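Local coordinates for protein Sfrice_029225 (Spodoptera frugiperda, PDB 6I50) that probably acts as a trimeric cytokine of the tumour necrosis factor family that binds tumour necrosis factor receptors, at residues 3-12 and 148-159. Numbering follows the deposited sequence.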
loop_
_atom_site.group_PDB
_atom_site.type_symbol
_atom_site.label_atom_id
_atom_site.label_comp_id
_atom_site.label_asym_id
_atom_site.label_seq_id
_atom_site.Cartn_x
_atom_site.Cartn_y
_atom_site.Cartn_z
ATOM N N PHE A 3 -10.127 -18.931 4.444
ATOM C CA PHE A 3 -9.719 -17.600 3.995
ATOM C C PHE A 3 -10.398 -16.601 4.924
ATOM O O PHE A 3 -11.515 -16.148 4.674
ATOM C CB PHE A 3 -10.109 -17.390 2.535
ATOM C CG PHE A 3 -9.621 -16.093 1.946
ATOM C CD1 PHE A 3 -8.316 -15.669 2.144
ATOM C CD2 PHE A 3 -10.456 -15.325 1.154
ATOM C CE1 PHE A 3 -7.862 -14.489 1.577
ATOM C CE2 PHE A 3 -10.014 -14.143 0.588
ATOM C CZ PHE A 3 -8.715 -13.725 0.796
ATOM N N ILE A 4 -9.724 -16.274 6.025
ATOM C CA ILE A 4 -10.277 -15.376 7.043
ATOM C C ILE A 4 -9.928 -13.958 6.596
ATOM O O ILE A 4 -8.885 -13.407 6.949
ATOM C CB ILE A 4 -9.753 -15.711 8.437
ATOM C CG1 ILE A 4 -10.105 -17.167 8.772
ATOM C CG2 ILE A 4 -10.332 -14.761 9.484
ATOM C CD1 ILE A 4 -9.710 -17.590 10.156
ATOM N N ALA A 5 -10.817 -13.359 5.803
ATOM C CA ALA A 5 -10.501 -12.124 5.103
ATOM C C ALA A 5 -11.797 -11.441 4.698
ATOM O O ALA A 5 -12.824 -12.094 4.518
ATOM C CB ALA A 5 -9.639 -12.393 3.864
ATOM N N ALA A 6 -11.729 -10.124 4.541
ATOM C CA ALA A 6 -12.891 -9.342 4.141
ATOM C C ALA A 6 -12.422 -8.020 3.550
ATOM O O ALA A 6 -11.373 -7.489 3.927
ATOM C CB ALA A 6 -13.839 -9.097 5.324
ATOM N N HIS A 7 -13.215 -7.498 2.616
ATOM C CA HIS A 7 -12.974 -6.198 2.011
ATOM C C HIS A 7 -14.273 -5.411 2.054
ATOM O O HIS A 7 -15.313 -5.917 1.631
ATOM C CB HIS A 7 -12.491 -6.331 0.563
ATOM C CG HIS A 7 -12.219 -5.019 -0.104
ATOM N ND1 HIS A 7 -11.000 -4.379 -0.016
ATOM C CD2 HIS A 7 -13.008 -4.223 -0.864
ATOM C CE1 HIS A 7 -11.047 -3.252 -0.706
ATOM N NE2 HIS A 7 -12.253 -3.136 -1.233
ATOM N N PHE A 8 -14.220 -4.198 2.596
ATOM C CA PHE A 8 -15.380 -3.318 2.683
ATOM C C PHE A 8 -15.048 -2.026 1.957
ATOM O O PHE A 8 -13.973 -1.454 2.169
ATOM C CB PHE A 8 -15.745 -3.031 4.143
ATOM C CG PHE A 8 -15.835 -4.263 4.987
ATOM C CD1 PHE A 8 -17.001 -5.010 5.009
ATOM C CD2 PHE A 8 -14.746 -4.694 5.734
ATOM C CE1 PHE A 8 -17.093 -6.158 5.779
ATOM C CE2 PHE A 8 -14.829 -5.838 6.511
ATOM C CZ PHE A 8 -16.007 -6.575 6.524
ATOM N N HIS A 9 -15.958 -1.553 1.110
ATOM C CA HIS A 9 -15.652 -0.368 0.324
ATOM C C HIS A 9 -16.772 0.657 0.440
ATOM O O HIS A 9 -17.874 0.365 0.915
ATOM C CB HIS A 9 -15.367 -0.713 -1.157
ATOM C CG HIS A 9 -16.453 -1.489 -1.838
ATOM N ND1 HIS A 9 -16.186 -2.441 -2.799
ATOM C CD2 HIS A 9 -17.802 -1.431 -1.732
ATOM C CE1 HIS A 9 -17.321 -2.950 -3.241
ATOM N NE2 HIS A 9 -18.318 -2.354 -2.612
ATOM N N GLY A 10 -16.459 1.883 0.028
ATOM C CA GLY A 10 -17.422 2.962 0.148
ATOM C C GLY A 10 -18.618 2.723 -0.755
ATOM O O GLY A 10 -18.478 2.345 -1.919
ATOM N N ASN A 11 -19.812 2.958 -0.208
ATOM C CA ASN A 11 -21.042 2.693 -0.953
ATOM C C ASN A 11 -22.154 3.548 -0.363
ATOM O O ASN A 11 -22.671 3.232 0.712
ATOM C CB ASN A 11 -21.397 1.211 -0.897
ATOM C CG ASN A 11 -22.463 0.826 -1.905
ATOM O OD1 ASN A 11 -23.195 1.675 -2.409
ATOM N ND2 ASN A 11 -22.553 -0.465 -2.202
ATOM N N THR A 12 -22.529 4.609 -1.072
ATOM C CA THR A 12 -23.565 5.531 -0.622
ATOM C C THR A 12 -24.967 5.126 -1.071
ATOM O O THR A 12 -25.882 5.952 -1.007
ATOM C CB THR A 12 -23.262 6.951 -1.113
ATOM O OG1 THR A 12 -22.984 6.925 -2.520
ATOM C CG2 THR A 12 -22.067 7.536 -0.371
ATOM N N MET A 148 -17.005 8.368 -1.054
ATOM C CA MET A 148 -17.258 6.995 -0.624
ATOM C C MET A 148 -17.827 6.196 -1.796
ATOM O O MET A 148 -19.008 5.855 -1.867
ATOM C CB MET A 148 -18.183 6.978 0.589
ATOM C CG MET A 148 -17.703 7.869 1.728
ATOM S SD MET A 148 -15.965 7.570 2.097
ATOM C CE MET A 148 -16.048 5.842 2.445
ATOM N N GLN A 149 -16.934 5.914 -2.737
ATOM C CA GLN A 149 -17.207 5.102 -3.909
ATOM C C GLN A 149 -16.287 3.890 -3.866
ATOM O O GLN A 149 -15.181 3.978 -3.321
ATOM C CB GLN A 149 -16.990 5.903 -5.203
ATOM C CG GLN A 149 -17.881 7.148 -5.305
ATOM C CD GLN A 149 -17.499 8.069 -6.455
ATOM O OE1 GLN A 149 -16.327 8.210 -6.797
ATOM N NE2 GLN A 149 -18.497 8.701 -7.058
ATOM N N PRO A 150 -16.720 2.738 -4.399
ATOM C CA PRO A 150 -16.019 1.481 -4.079
ATOM C C PRO A 150 -14.566 1.470 -4.506
ATOM O O PRO A 150 -13.716 0.920 -3.797
ATOM C CB PRO A 150 -16.836 0.425 -4.838
ATOM C CG PRO A 150 -18.155 1.053 -5.081
ATOM C CD PRO A 150 -17.896 2.513 -5.256
ATOM N N GLU A 151 -14.258 2.055 -5.657
ATOM C CA GLU A 151 -12.886 2.078 -6.137
ATOM C C GLU A 151 -12.027 3.125 -5.436
ATOM O O GLU A 151 -10.800 3.089 -5.583
ATOM C CB GLU A 151 -12.877 2.315 -7.651
ATOM C CG GLU A 151 -13.131 3.765 -8.079
ATOM C CD GLU A 151 -14.595 4.161 -8.092
ATOM O OE1 GLU A 151 -15.465 3.354 -7.686
ATOM O OE2 GLU A 151 -14.879 5.298 -8.525
ATOM N N LYS A 152 -12.628 4.036 -4.671
ATOM C CA LYS A 152 -11.900 5.166 -4.096
ATOM C C LYS A 152 -11.579 5.002 -2.612
ATOM O O LYS A 152 -10.484 5.377 -2.180
ATOM C CB LYS A 152 -12.698 6.461 -4.309
ATOM C CG LYS A 152 -12.768 6.892 -5.772
ATOM C CD LYS A 152 -13.248 8.332 -5.912
ATOM C CE LYS A 152 -13.132 8.812 -7.355
ATOM N NZ LYS A 152 -14.124 8.146 -8.255
ATOM N N SER A 153 -12.497 4.461 -1.814
ATOM C CA SER A 153 -12.317 4.379 -0.367
ATOM C C SER A 153 -12.701 2.990 0.117
ATOM O O SER A 153 -13.719 2.443 -0.318
ATOM C CB SER A 153 -13.157 5.439 0.367
ATOM O OG SER A 153 -12.758 6.755 0.002
ATOM N N PHE A 154 -11.891 2.417 1.012
ATOM C CA PHE A 154 -12.127 1.036 1.424
ATOM C C PHE A 154 -11.272 0.692 2.638
ATOM O O PHE A 154 -10.324 1.402 2.983
ATOM C CB PHE A 154 -11.832 0.059 0.280
ATOM C CG PHE A 154 -10.541 0.343 -0.451
ATOM C CD1 PHE A 154 -9.328 -0.102 0.054
ATOM C CD2 PHE A 154 -10.546 1.039 -1.650
ATOM C CE1 PHE A 154 -8.144 0.158 -0.614
ATOM C CE2 PHE A 154 -9.365 1.299 -2.325
ATOM C CZ PHE A 154 -8.160 0.848 -1.809
ATOM N N ILE A 155 -11.616 -0.431 3.269
ATOM C CA ILE A 155 -10.831 -1.021 4.351
ATOM C C ILE A 155 -10.941 -2.534 4.224
ATOM O O ILE A 155 -12.032 -3.071 4.010
ATOM C CB ILE A 155 -11.291 -0.546 5.749
ATOM C CG1 ILE A 155 -10.567 -1.326 6.853
ATOM C CG2 ILE A 155 -12.805 -0.674 5.920
ATOM C CD1 ILE A 155 -10.779 -0.756 8.247
ATOM N N GLY A 156 -9.803 -3.218 4.285
ATOM C CA GLY A 156 -9.790 -4.655 4.120
ATOM C C GLY A 156 -8.740 -5.276 5.015
ATOM O O GLY A 156 -7.831 -4.601 5.511
ATOM N N LEU A 157 -8.894 -6.577 5.240
ATOM C CA LEU A 157 -7.943 -7.291 6.071
ATOM C C LEU A 157 -7.935 -8.758 5.686
ATOM O O LEU A 157 -8.963 -9.328 5.309
ATOM C CB LEU A 157 -8.227 -7.163 7.577
ATOM C CG LEU A 157 -9.523 -6.722 8.268
ATOM C CD1 LEU A 157 -10.795 -7.193 7.589
ATOM C CD2 LEU A 157 -9.486 -7.211 9.710
ATOM N N VAL A 158 -6.753 -9.357 5.809
ATOM C CA VAL A 158 -6.513 -10.749 5.464
ATOM C C VAL A 158 -5.703 -11.356 6.596
ATOM O O VAL A 158 -4.595 -10.892 6.884
ATOM C CB VAL A 158 -5.758 -10.894 4.129
ATOM C CG1 VAL A 158 -5.533 -12.369 3.807
ATOM C CG2 VAL A 158 -6.492 -10.187 2.988
ATOM N N LYS A 159 -6.231 -12.403 7.223
ATOM C CA LYS A 159 -5.441 -13.081 8.242
ATOM C C LYS A 159 -4.289 -13.836 7.588
ATOM O O LYS A 159 -4.491 -14.608 6.644
ATOM C CB LYS A 159 -6.303 -14.032 9.061
ATOM C CG LYS A 159 -5.555 -14.609 10.253
ATOM C CD LYS A 159 -6.406 -15.593 11.023
ATOM C CE LYS A 159 -5.563 -16.317 12.052
ATOM N NZ LYS A 159 -5.806 -17.776 12.015
HETATM O O HOH W 1 -6.677 -16.551 6.223
HETATM O O HOH W 2 -12.447 -1.343 -3.422
HETATM O O HOH W 3 -21.115 5.145 -3.464
#
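Ala-6 and Leu-157 exchange two backbone hydrogen bonds, and Phe-8 and Ile-155 exchange two more, so strands 5-10 and 154-159 run antiparallel as neighbours in the jelly-roll sandwich of the TNF fold. The N-terminal strand and the late strand thus share one sheet, with strand 40-42 on the far side of 5-10. Lys-159 N to Ile-4 O extends the pairing at one end; at the other, Gly-10 N reaches Ser-153 O at 2.8 Å, tilted out of the carbonyl plane.

His-7 repays following outward. Its CB rises from a position opposite Gly-156, and with CG anti to the backbone N (chi1 -180°) the ring swings along the strand toward Phe-154. ND1 is hydrogen-bonded to the hydroxyl of Tyr-73. CE1 lies 3.5 Å from Phe-154 CB and also touches CG of that ring, the two planes meeting obliquely at 37°. NE2, at the tip, also touches Phe-154 CB and shares a water with Pro-150 O, which the water approaches as donor at 2.6 Å. Ala-125 and Ala-124 of the second subunit pack on His-7 and Phe-154 respectively, placing this face at the trimer interface.

His-9, on the same face, lays its ring over Pro-150: CB of the proline sits above the ring centre, 3.5 Å from the centroid, a CH-pi contact. Cutting His-9 back to an alanine is likely to leave that proline methylene, beside the 149-153 turn, bare to solvent. On the other face Ile-155 CG2 touches Phe-8 CB, while Leu-157 CD1 approaches Ala-6 CB. Gly-10 CA packs against Met-148 CE at 3.9 Å. Beyond it, one water accepts from Thr-12 N and donates to Met-148 O at 2.7 Å.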